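Local atomic coordinates of BauA (PDB entry 6H7F), a protein that probably takes up ferric siderophores across the outer membrane of Acinetobacter baumannii as a TonB-dependent receptor, and is seen here with acinetobactin-related compounds and iron bound. Residues 78-83 / 100-105; 173-178 / 701-706; 336-341 / 407-412. All blocks are in the same frame, centred on the assembly; numbering follows the deposited sequence. Where two conformers were deposited one is given.

Contact 1 of 3, residues 78-83 / 100-105. With FV8 ((4~{S},5~{R})-2-[2,3-bis(oxidanyl)phenyl]-~{N}-[2-(1~{H}-imidazol-4-yl)ethyl]-5-methyl-~{N}-oxidanyl-4,5-dihydro-1,3-oxazole-4-carboxamide), chain E.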
loop_
_atom_site.group_PDB
_atom_site.type_symbol
_atom_site.label_atom_id
_atom_site.label_comp_id
_atom_site.label_asym_id
_atom_site.label_seq_id
_atom_site.Cartn_x
_atom_site.Cartn_y
_atom_site.Cartn_z
ATOM N N LYS A 78 17.056 -5.080 -13.369
ATOM C CA LYS A 78 16.555 -5.389 -14.712
ATOM C C LYS A 78 17.322 -4.586 -15.772
ATOM O O LYS A 78 17.165 -4.823 -16.970
ATOM C CB LYS A 78 15.075 -5.016 -14.831
ATOM C CG LYS A 78 14.164 -5.640 -13.787
ATOM C CD LYS A 78 13.767 -7.040 -14.135
ATOM C CE LYS A 78 12.742 -7.624 -13.183
ATOM N NZ LYS A 78 13.368 -8.095 -11.925
ATOM N N ASP A 79 18.078 -3.578 -15.341
ATOM C CA ASP A 79 18.931 -2.847 -16.262
ATOM C C ASP A 79 20.130 -2.317 -15.481
ATOM O O ASP A 79 20.247 -2.586 -14.300
ATOM C CB ASP A 79 18.143 -1.776 -17.018
ATOM C CG ASP A 79 17.593 -0.675 -16.137
ATOM O OD1 ASP A 79 18.153 -0.467 -15.040
ATOM O OD2 ASP A 79 16.620 -0.019 -16.568
ATOM N N ILE A 80 21.048 -1.636 -16.170
ATOM C CA ILE A 80 22.329 -1.232 -15.566
ATOM C C ILE A 80 22.080 -0.121 -14.539
ATOM O O ILE A 80 22.773 -0.039 -13.518
ATOM C CB ILE A 80 23.339 -0.794 -16.655
ATOM C CG1 ILE A 80 23.761 -1.981 -17.517
ATOM C CG2 ILE A 80 24.548 -0.115 -16.034
ATOM C CD1 ILE A 80 24.158 -3.205 -16.708
ATOM N N THR A 81 21.098 0.739 -14.834
ATOM C CA THR A 81 20.747 1.858 -13.995
ATOM C C THR A 81 20.430 1.349 -12.586
ATOM O O THR A 81 20.907 1.891 -11.598
ATOM C CB THR A 81 19.573 2.651 -14.589
ATOM O OG1 THR A 81 19.987 3.214 -15.835
ATOM C CG2 THR A 81 19.098 3.755 -13.672
ATOM N N GLU A 82 19.649 0.277 -12.513
ATOM C CA GLU A 82 19.212 -0.284 -11.226
ATOM C C GLU A 82 20.422 -0.784 -10.426
ATOM O O GLU A 82 20.320 -0.932 -9.202
ATOM C CB GLU A 82 18.167 -1.385 -11.443
ATOM C CG GLU A 82 16.833 -0.827 -11.901
ATOM C CD GLU A 82 15.736 -1.820 -12.245
ATOM O OE1 GLU A 82 15.839 -2.999 -11.837
ATOM O OE2 GLU A 82 14.755 -1.395 -12.889
ATOM N N VAL A 83 21.550 -1.043 -11.115
ATOM C CA VAL A 83 22.782 -1.496 -10.445
ATOM C C VAL A 83 23.592 -0.298 -9.948
ATOM O O VAL A 83 24.003 -0.283 -8.796
ATOM C CB VAL A 83 23.648 -2.390 -11.343
ATOM C CG1 VAL A 83 24.908 -2.841 -10.610
ATOM C CG2 VAL A 83 22.872 -3.579 -11.855
ATOM N N TRP A 100 12.595 4.659 -23.753
ATOM C CA TRP A 100 13.159 4.086 -24.963
ATOM C C TRP A 100 14.669 3.833 -24.779
ATOM O O TRP A 100 15.278 3.174 -25.611
ATOM C CB TRP A 100 12.861 4.959 -26.192
ATOM C CG TRP A 100 13.184 6.402 -26.004
ATOM C CD1 TRP A 100 12.353 7.371 -25.521
ATOM C CD2 TRP A 100 14.433 7.046 -26.280
ATOM N NE1 TRP A 100 12.993 8.575 -25.496
ATOM C CE2 TRP A 100 14.280 8.406 -25.930
ATOM C CE3 TRP A 100 15.668 6.608 -26.763
ATOM C CZ2 TRP A 100 15.310 9.336 -26.075
ATOM C CZ3 TRP A 100 16.697 7.525 -26.883
ATOM C CH2 TRP A 100 16.520 8.864 -26.536
ATOM N N SER A 101 15.244 4.337 -23.679
ATOM C CA SER A 101 16.618 3.977 -23.256
ATOM C C SER A 101 16.786 4.234 -21.754
ATOM O O SER A 101 15.990 4.954 -21.133
ATOM C CB SER A 101 17.661 4.743 -24.043
ATOM O OG SER A 101 17.832 6.049 -23.514
ATOM N N GLU A 102 17.854 3.671 -21.195
ATOM C CA GLU A 102 18.361 4.076 -19.901
ATOM C C GLU A 102 18.790 5.542 -19.983
ATOM O O GLU A 102 19.062 6.074 -21.067
ATOM C CB GLU A 102 19.511 3.164 -19.464
ATOM C CG GLU A 102 19.112 1.693 -19.309
ATOM C CD GLU A 102 20.112 0.826 -18.543
ATOM O OE1 GLU A 102 20.517 1.237 -17.429
ATOM O OE2 GLU A 102 20.505 -0.243 -19.071
ATOM N N ASN A 103 18.832 6.196 -18.826
ATOM C CA ASN A 103 19.268 7.553 -18.732
ATOM C C ASN A 103 19.898 7.778 -17.357
ATOM O O ASN A 103 19.208 7.726 -16.329
ATOM C CB ASN A 103 18.123 8.534 -18.956
ATOM C CG ASN A 103 18.601 9.963 -19.028
ATOM O OD1 ASN A 103 19.589 10.261 -19.707
ATOM N ND2 ASN A 103 17.926 10.847 -18.315
ATOM N N TYR A 104 21.200 8.067 -17.349
ATOM C CA TYR A 104 21.884 8.413 -16.125
ATOM C C TYR A 104 22.995 9.436 -16.393
ATOM O O TYR A 104 23.540 9.516 -17.493
ATOM C CB TYR A 104 22.414 7.154 -15.439
ATOM C CG TYR A 104 23.213 6.231 -16.320
ATOM C CD1 TYR A 104 24.570 6.421 -16.522
ATOM C CD2 TYR A 104 22.615 5.141 -16.928
ATOM C CE1 TYR A 104 25.310 5.558 -17.315
ATOM C CE2 TYR A 104 23.339 4.264 -17.720
ATOM C CZ TYR A 104 24.691 4.485 -17.935
ATOM O OH TYR A 104 25.404 3.639 -18.740
ATOM N N TYR A 105 23.275 10.238 -15.362
ATOM C CA TYR A 105 24.353 11.192 -15.331
ATOM C C TYR A 105 25.405 10.708 -14.335
ATOM O O TYR A 105 25.068 10.099 -13.321
ATOM C CB TYR A 105 23.863 12.573 -14.885
ATOM C CG TYR A 105 22.863 13.238 -15.795
ATOM C CD1 TYR A 105 21.546 12.819 -15.842
ATOM C CD2 TYR A 105 23.228 14.310 -16.591
ATOM C CE1 TYR A 105 20.619 13.450 -16.653
ATOM C CE2 TYR A 105 22.314 14.952 -17.406
ATOM C CZ TYR A 105 21.005 14.519 -17.443
ATOM O OH TYR A 105 20.111 15.145 -18.268
HETATM C CAJ FV8 E . 17.813 8.448 -32.340
HETATM N NAN FV8 E . 17.883 8.963 -33.561
HETATM C CAI FV8 E . 16.883 9.896 -33.665
HETATM N NAO FV8 E . 16.181 9.977 -32.486
HETATM C CAT FV8 E . 16.784 9.083 -31.694
HETATM C CAK FV8 E . 16.397 8.776 -30.262
HETATM C CAL FV8 E . 15.060 8.020 -30.216
HETATM N NAY FV8 E . 14.026 8.867 -30.800
HETATM O OAE FV8 E . 14.154 10.227 -30.680
HETATM C C FV8 E . 12.962 8.373 -31.399
HETATM O O FV8 E . 12.784 7.128 -31.509
HETATM C CA FV8 E . 12.127 9.380 -31.950
HETATM N N FV8 E . 12.902 10.185 -32.946
HETATM C CB FV8 E . 10.973 8.833 -32.766
HETATM C CG2 FV8 E . 9.611 9.433 -32.337
HETATM O OG1 FV8 E . 11.192 9.289 -34.106
HETATM C CAR FV8 E . 12.282 10.107 -34.141
HETATM C CAV FV8 E . 12.741 10.637 -35.301
HETATM C CAH FV8 E . 12.059 10.361 -36.492
HETATM C CAF FV8 E . 12.506 10.882 -37.719
HETATM C CAG FV8 E . 13.673 11.669 -37.773
HETATM C CAS FV8 E . 14.364 11.926 -36.586
HETATM O OAC FV8 E . 15.501 12.685 -36.536
HETATM C CAU FV8 E . 13.893 11.392 -35.381
HETATM O OAD FV8 E . 14.559 11.665 -34.245
HETATM O O HOH W 1 17.623 4.405 -16.688
#
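The carboxylates of Asp79 and Glu102 lie stacked, their planes only 12° apart, within the plug domain that fills the barrel of this TonB-dependent receptor. The two side chains run antiparallel alongside one another, and Asp79 OD1 comes to 3.8 Å from Glu102 OE1. If both acids are ionised, their proximity would probably be unfavourable, and the backbone N-H groups of the turn that leads into the short helix, which serve both, probably offset it. Asp79 OD1 caps the helix by accepting from Glu82 N, while Glu102 OE1 takes a bond of 2.7 Å from Thr81 N on its syn side, so a residue some twenty positions later in the chain joins the local cap. Glu102 OE2 receives a weak bond from Ile80 N and a further one from Thr130 N, which fixes the rotation of the carboxylate. Thr81 OG1 approaches Tyr104 CD2 obliquely, at 3.4 Å, and Ile80 and Tyr104 both rest on Val161 of strand 159-165. At the other end of segment 100-105 the Trp100 indole has Ser101 OG over one face and CAL of the ligand FV8 over the opposite one, both offset toward the rim; Trp100 CZ3 reaches FV8 CAK at 3.6 Å. Thr81 OG1, turned beside its own backbone N (chi1 -64°), donates to the anti lone pair of Glu102 OE1 at 2.6 Å and accepts from a water that in turn accepts from Asn103 N.

Contact 2 of 3, residues 173-178 / 701-706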
loop_
_atom_site.group_PDB
_atom_site.type_symbol
_atom_site.label_atom_id
_atom_site.label_comp_id
_atom_site.label_asym_id
_atom_site.label_seq_id
_atom_site.Cartn_x
_atom_site.Cartn_y
_atom_site.Cartn_z
ATOM N N PHE A 173 28.309 -25.777 -12.265
ATOM C CA PHE A 173 27.408 -24.769 -11.744
ATOM C C PHE A 173 26.168 -24.712 -12.633
ATOM O O PHE A 173 26.271 -24.686 -13.863
ATOM C CB PHE A 173 28.103 -23.411 -11.667
ATOM C CG PHE A 173 27.223 -22.279 -11.195
ATOM C CD1 PHE A 173 26.944 -22.107 -9.845
ATOM C CD2 PHE A 173 26.672 -21.383 -12.100
ATOM C CE1 PHE A 173 26.141 -21.062 -9.412
ATOM C CE2 PHE A 173 25.861 -20.346 -11.665
ATOM C CZ PHE A 173 25.604 -20.182 -10.322
ATOM N N ALA A 174 24.998 -24.740 -11.997
ATOM C CA ALA A 174 23.737 -24.538 -12.685
ATOM C C ALA A 174 22.719 -23.946 -11.702
ATOM O O ALA A 174 22.439 -24.532 -10.648
ATOM C CB ALA A 174 23.261 -25.838 -13.282
ATOM N N ARG A 175 22.206 -22.760 -12.049
ATOM C CA ARG A 175 21.223 -22.049 -11.255
ATOM C C ARG A 175 20.039 -21.694 -12.151
ATOM O O ARG A 175 20.223 -21.139 -13.243
ATOM C CB ARG A 175 21.859 -20.804 -10.637
ATOM C CG ARG A 175 20.871 -19.870 -9.958
ATOM C CD ARG A 175 21.564 -18.764 -9.188
ATOM N NE ARG A 175 22.439 -19.275 -8.137
ATOM C CZ ARG A 175 23.444 -18.595 -7.608
ATOM N NH1 ARG A 175 23.767 -17.405 -8.086
ATOM N NH2 ARG A 175 24.148 -19.119 -6.631
ATOM N N LEU A 176 18.830 -22.049 -11.699
ATOM C CA LEU A 176 17.597 -21.559 -12.306
ATOM C C LEU A 176 16.950 -20.533 -11.366
ATOM O O LEU A 176 16.885 -20.751 -10.160
ATOM C CB LEU A 176 16.668 -22.740 -12.591
ATOM C CG LEU A 176 15.271 -22.378 -13.100
ATOM C CD1 LEU A 176 15.335 -21.716 -14.471
ATOM C CD2 LEU A 176 14.374 -23.611 -13.155
ATOM N N THR A 177 16.515 -19.401 -11.936
ATOM C CA THR A 177 15.783 -18.349 -11.200
ATOM C C THR A 177 14.458 -18.062 -11.925
ATOM O O THR A 177 14.439 -17.906 -13.139
ATOM C CB THR A 177 16.636 -17.080 -11.071
ATOM O OG1 THR A 177 17.916 -17.433 -10.543
ATOM C CG2 THR A 177 16.002 -16.039 -10.178
ATOM N N THR A 178 13.358 -18.020 -11.167
ATOM C CA THR A 178 12.079 -17.517 -11.675
ATOM C C THR A 178 11.835 -16.120 -11.100
ATOM O O THR A 178 12.176 -15.856 -9.946
ATOM C CB THR A 178 10.926 -18.471 -11.344
ATOM O OG1 THR A 178 10.962 -18.744 -9.943
ATOM C CG2 THR A 178 10.996 -19.758 -12.133
ATOM N N SER A 701 11.664 -13.133 -6.753
ATOM C CA SER A 701 12.439 -14.143 -7.428
ATOM C C SER A 701 12.735 -15.300 -6.475
ATOM O O SER A 701 12.912 -15.098 -5.269
ATOM C CB SER A 701 13.708 -13.560 -8.011
ATOM O OG SER A 701 14.617 -13.206 -6.988
ATOM N N VAL A 702 12.778 -16.507 -7.043
ATOM C CA VAL A 702 13.279 -17.709 -6.379
ATOM C C VAL A 702 14.372 -18.328 -7.254
ATOM O O VAL A 702 14.167 -18.555 -8.448
ATOM C CB VAL A 702 12.152 -18.727 -6.130
ATOM C CG1 VAL A 702 12.636 -19.907 -5.297
ATOM C CG2 VAL A 702 10.934 -18.069 -5.501
ATOM N N SER A 703 15.516 -18.623 -6.639
ATOM C CA SER A 703 16.609 -19.261 -7.339
ATOM C C SER A 703 16.948 -20.613 -6.685
ATOM O O SER A 703 16.812 -20.782 -5.469
ATOM C CB SER A 703 17.796 -18.338 -7.401
ATOM O OG SER A 703 18.541 -18.396 -6.199
ATOM N N TYR A 704 17.360 -21.570 -7.531
ATOM C CA TYR A 704 17.678 -22.948 -7.150
ATOM C C TYR A 704 19.016 -23.348 -7.794
ATOM O O TYR A 704 19.184 -23.203 -8.993
ATOM C CB TYR A 704 16.538 -23.878 -7.584
ATOM C CG TYR A 704 16.766 -25.341 -7.299
ATOM C CD1 TYR A 704 16.508 -25.878 -6.046
ATOM C CD2 TYR A 704 17.245 -26.195 -8.282
ATOM C CE1 TYR A 704 16.723 -27.220 -5.777
ATOM C CE2 TYR A 704 17.456 -27.541 -8.032
ATOM C CZ TYR A 704 17.208 -28.051 -6.771
ATOM O OH TYR A 704 17.425 -29.371 -6.516
ATOM N N ASP A 705 19.954 -23.844 -6.979
ATOM C CA ASP A 705 21.259 -24.380 -7.463
ATOM C C ASP A 705 21.191 -25.911 -7.590
ATOM O O ASP A 705 21.018 -26.618 -6.593
ATOM C CB ASP A 705 22.401 -23.992 -6.520
ATOM C CG ASP A 705 22.822 -22.539 -6.657
ATOM O OD1 ASP A 705 22.035 -21.747 -7.222
ATOM O OD2 ASP A 705 23.936 -22.210 -6.210
ATOM N N PHE A 706 21.369 -26.407 -8.819
ATOM C CA PHE A 706 21.316 -27.843 -9.118
ATOM C C PHE A 706 22.593 -28.526 -8.613
ATOM O O PHE A 706 23.550 -27.888 -8.195
ATOM C CB PHE A 706 21.161 -28.092 -10.620
ATOM C CG PHE A 706 19.806 -27.760 -11.189
ATOM C CD1 PHE A 706 19.469 -26.454 -11.519
ATOM C CD2 PHE A 706 18.872 -28.759 -11.419
ATOM C CE1 PHE A 706 18.225 -26.158 -12.053
ATOM C CE2 PHE A 706 17.628 -28.460 -11.953
ATOM C CZ PHE A 706 17.307 -27.158 -12.267
ATOM O OXT PHE A 706 22.682 -29.751 -8.611
#
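Arg175 grips Asp705 side-on, with NE and NH2 each bonded to a different carboxylate oxygen. The bond from Arg175 NE to Asp705 OD1 is 2.7 Å long and almost straight at 178°, and that from Arg175 NH2 to Asp705 OD2 measures 3.1 Å. Both oxygens use their syn lone pairs, and the two flat groups are nearly coplanar, 21° apart. A bend at chi3 (-60°) in the otherwise extended arginine turns the guanidinium edge to the acid, while Phe173 CZ lies over the centre of one guanidinium face.

The pair flanks a run of antiparallel backbone bonds between strands 173-181 and 697-705, the first and last strands of the barrel. Leu176 and Tyr704 exchange two bonds, as do Thr178 and Val702; beyond them Phe706 N donates to Ala174 O at 2.8 Å. Arg175-Asp705 and Thr177-Ser703 are the non-hydrogen-bonded pairs between, and Thr177 OG1 packs against Ser703 CB at 3.3 Å.

Leu176, Tyr704, Thr178 and Val702 point to the other face of the sheet. There the terminal Phe706 ring receives Leu176 CB at its edge, 3.8 Å from CE1, and has Tyr704 CE2 over the centre of one face. Strands 184-196 and 665-674 continue the sheet beyond the two partners.

This is the seam that closes the beta barrel, and residues 701-706 belong to the predicted TonB C-terminal box. Main-chain bonds set its register, and the two-pronged salt bridge beside the C terminus adds a charge-specific link that probably reinforces the pairing at the strand's last residues.

Contact 3 of 3, residues 336-341 / 407-412. With FV8 ((4~{S},5~{R})-2-[2,3-bis(oxidanyl)phenyl]-~{N}-[2-(1~{H}-imidazol-4-yl)ethyl]-5-methyl-~{N}-oxidanyl-4,5-dihydro-1,3-oxazole-4-carboxamide), chain E.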
loop_
_atom_site.group_PDB
_atom_site.type_symbol
_atom_site.label_atom_id
_atom_site.label_comp_id
_atom_site.label_asym_id
_atom_site.label_seq_id
_atom_site.Cartn_x
_atom_site.Cartn_y
_atom_site.Cartn_z
ATOM N N LEU A 336 3.133 12.646 -33.207
ATOM C CA LEU A 336 3.499 11.270 -33.428
ATOM C C LEU A 336 4.682 11.222 -34.398
ATOM O O LEU A 336 4.842 12.106 -35.256
ATOM C CB LEU A 336 2.287 10.513 -33.975
ATOM C CG LEU A 336 1.008 10.621 -33.133
ATOM C CD1 LEU A 336 -0.124 9.830 -33.757
ATOM C CD2 LEU A 336 1.239 10.150 -31.703
ATOM N N GLY A 337 5.515 10.192 -34.230
ATOM C CA GLY A 337 6.667 9.962 -35.062
ATOM C C GLY A 337 6.995 8.487 -35.132
ATOM O O GLY A 337 6.520 7.717 -34.316
ATOM N N GLN A 338 7.791 8.105 -36.136
ATOM C CA GLN A 338 8.323 6.758 -36.262
ATOM C C GLN A 338 9.800 6.850 -36.620
ATOM O O GLN A 338 10.224 7.753 -37.370
ATOM C CB GLN A 338 7.568 5.957 -37.327
ATOM C CG GLN A 338 6.073 5.861 -37.064
ATOM C CD GLN A 338 5.337 5.020 -38.083
ATOM O OE1 GLN A 338 5.831 4.759 -39.185
ATOM N NE2 GLN A 338 4.131 4.604 -37.721
ATOM N N LEU A 339 10.571 5.914 -36.080
ATOM C CA LEU A 339 11.981 5.809 -36.370
ATOM C C LEU A 339 12.374 4.330 -36.407
ATOM O O LEU A 339 11.921 3.521 -35.569
ATOM C CB LEU A 339 12.760 6.581 -35.305
ATOM C CG LEU A 339 14.282 6.540 -35.433
ATOM C CD1 LEU A 339 14.755 7.295 -36.671
ATOM C CD2 LEU A 339 14.934 7.129 -34.185
ATOM N N ALA A 340 13.184 3.981 -37.413
ATOM C CA ALA A 340 13.945 2.751 -37.410
ATOM C C ALA A 340 15.382 3.068 -37.800
ATOM O O ALA A 340 15.615 3.905 -38.662
ATOM C CB ALA A 340 13.323 1.757 -38.351
ATOM N N PHE A 341 16.341 2.431 -37.131
ATOM C CA PHE A 341 17.688 2.512 -37.574
ATOM C C PHE A 341 18.383 1.179 -37.323
ATOM O O PHE A 341 18.038 0.445 -36.386
ATOM C CB PHE A 341 18.401 3.731 -36.981
ATOM C CG PHE A 341 18.600 3.744 -35.487
ATOM C CD1 PHE A 341 19.641 3.048 -34.900
ATOM C CD2 PHE A 341 17.804 4.537 -34.675
ATOM C CE1 PHE A 341 19.846 3.103 -33.523
ATOM C CE2 PHE A 341 18.015 4.598 -33.302
ATOM C CZ PHE A 341 19.037 3.882 -32.726
ATOM N N GLU A 407 0.206 2.336 -38.914
ATOM C CA GLU A 407 1.063 1.307 -39.460
ATOM C C GLU A 407 2.511 1.811 -39.456
ATOM O O GLU A 407 2.779 2.997 -39.733
ATOM C CB GLU A 407 0.610 0.932 -40.875
ATOM C CG GLU A 407 -0.294 -0.291 -40.925
ATOM C CD GLU A 407 -0.445 -0.906 -42.307
ATOM O OE1 GLU A 407 0.451 -0.677 -43.165
ATOM O OE2 GLU A 407 -1.457 -1.609 -42.528
ATOM N N PHE A 408 3.434 0.892 -39.175
ATOM C CA PHE A 408 4.862 1.185 -39.140
ATOM C C PHE A 408 5.457 1.090 -40.547
ATOM O O PHE A 408 5.769 0.002 -41.003
ATOM C CB PHE A 408 5.566 0.200 -38.210
ATOM C CG PHE A 408 6.963 0.609 -37.824
ATOM C CD1 PHE A 408 7.183 1.773 -37.091
ATOM C CD2 PHE A 408 8.055 -0.161 -38.192
ATOM C CE1 PHE A 408 8.470 2.148 -36.720
ATOM C CE2 PHE A 408 9.343 0.225 -37.832
ATOM C CZ PHE A 408 9.548 1.376 -37.098
ATOM N N THR A 409 5.651 2.242 -41.207
ATOM C CA THR A 409 6.139 2.272 -42.608
ATOM C C THR A 409 7.165 3.389 -42.806
ATOM O O THR A 409 7.115 4.109 -43.801
ATOM C CB THR A 409 4.979 2.498 -43.589
ATOM O OG1 THR A 409 4.403 3.774 -43.289
ATOM C CG2 THR A 409 3.918 1.419 -43.511
ATOM N N PRO A 410 8.121 3.595 -41.877
ATOM C CA PRO A 410 9.009 4.749 -41.967
ATOM C C PRO A 410 9.872 4.638 -43.218
ATOM O O PRO A 410 10.466 3.595 -43.472
ATOM C CB PRO A 410 9.836 4.664 -40.680
ATOM C CG PRO A 410 9.833 3.187 -40.353
ATOM C CD PRO A 410 8.442 2.718 -40.741
ATOM N N PRO A 411 9.939 5.696 -44.050
ATOM C CA PRO A 411 10.760 5.666 -45.253
ATOM C C PRO A 411 12.233 5.980 -44.947
ATOM O O PRO A 411 12.538 6.648 -43.962
ATOM C CB PRO A 411 10.141 6.782 -46.104
ATOM C CG PRO A 411 9.691 7.808 -45.071
ATOM C CD PRO A 411 9.243 6.985 -43.871
ATOM N N PHE A 412 13.118 5.527 -45.830
ATOM C CA PHE A 412 14.539 5.730 -45.716
ATOM C C PHE A 412 14.841 7.231 -45.712
ATOM O O PHE A 412 14.283 7.978 -46.497
ATOM C CB PHE A 412 15.259 5.016 -46.863
ATOM C CG PHE A 412 16.737 5.297 -46.947
ATOM C CD1 PHE A 412 17.626 4.681 -46.074
ATOM C CD2 PHE A 412 17.240 6.166 -47.906
ATOM C CE1 PHE A 412 18.988 4.927 -46.161
ATOM C CE2 PHE A 412 18.601 6.415 -47.991
ATOM C CZ PHE A 412 19.472 5.803 -47.113
HETATM C CAJ FV8 E . 17.813 8.448 -32.340
HETATM N NAN FV8 E . 17.883 8.963 -33.561
HETATM C CAI FV8 E . 16.883 9.896 -33.665
HETATM N NAO FV8 E . 16.181 9.977 -32.486
HETATM C CAT FV8 E . 16.784 9.083 -31.694
HETATM C CAK FV8 E . 16.397 8.776 -30.262
HETATM C CAL FV8 E . 15.060 8.020 -30.216
HETATM N NAY FV8 E . 14.026 8.867 -30.800
HETATM O OAE FV8 E . 14.154 10.227 -30.680
HETATM C C FV8 E . 12.962 8.373 -31.399
HETATM O O FV8 E . 12.784 7.128 -31.509
HETATM C CA FV8 E . 12.127 9.380 -31.950
HETATM N N FV8 E . 12.902 10.185 -32.946
HETATM C CB FV8 E . 10.973 8.833 -32.766
HETATM C CG2 FV8 E . 9.611 9.433 -32.337
HETATM O OG1 FV8 E . 11.192 9.289 -34.106
HETATM C CAR FV8 E . 12.282 10.107 -34.141
HETATM C CAV FV8 E . 12.741 10.637 -35.301
HETATM C CAH FV8 E . 12.059 10.361 -36.492
HETATM C CAF FV8 E . 12.506 10.882 -37.719
HETATM C CAG FV8 E . 13.673 11.669 -37.773
HETATM C CAS FV8 E . 14.364 11.926 -36.586
HETATM O OAC FV8 E . 15.501 12.685 -36.536
HETATM C CAU FV8 E . 13.893 11.392 -35.381
HETATM O OAD FV8 E . 14.559 11.665 -34.245
#
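A single side-chain amide, that of Gln338, bonds to the backbone of segment 407-412 in both directions, donating and accepting. Its NE2 donates to Glu407 O at 2.9 Å, nearly straight and in the amide's own plane, although it meets the carbonyl from above that group's plane. Its OE1 accepts from Thr409 N at 3.2 Å. The side chain is extended beyond CG (chi2 -178°), which carries the amide out from barrel strand 331-358 to the loop before strand 412-431. Asn318 OD1 takes a second bond from Gln338 NE2, further fixing the amide.

Phe408, between the two bonded residues, runs back along Gln338 in the opposite direction, with amide and ring planes 43° apart. Leu339 O sits at the ring's edge, 3.5 Å from Phe408 CZ, and Ala340 CB approaches the same CZ atom obliquely at 4.0 Å. Pro410 CD lies over the centre of one ring face.

Leu339 points away from the loop toward the ligand FV8, its CB 3.4 Å from FV8 OG1, and Gln338 O lies 3.3 Å from FV8 CAH. Gly337 also borders the ligand, near its methyl carbon CG2.

The strand thus has two differently used sides: alternate residues line the siderophore site, while the amide of Gln338 and the methyl of Ala340 anchor the loop behind it through polar bonds and apolar packing.

Contact 1 comes first along the chain, inside the plug; contact 2 follows, and contact 3 is nested within the long run of barrel chain that contact 2 closes. The centre of contact 1 lies about 6 Å from the centre of the molecule and about 25 Å from the centre of each of the others, whose own centres are about 41 Å apart. No two of them touch. Contacts 2 and 3 both belong to the barrel wall, one where its first and last strands meet and the other where strand 331-358 meets the loop before strand 412-431. Contacts 1 and 3 each border FV8, so plug and barrel both contribute to the ligand site, an arrangement consistent with siderophore uptake by TonB-dependent receptors.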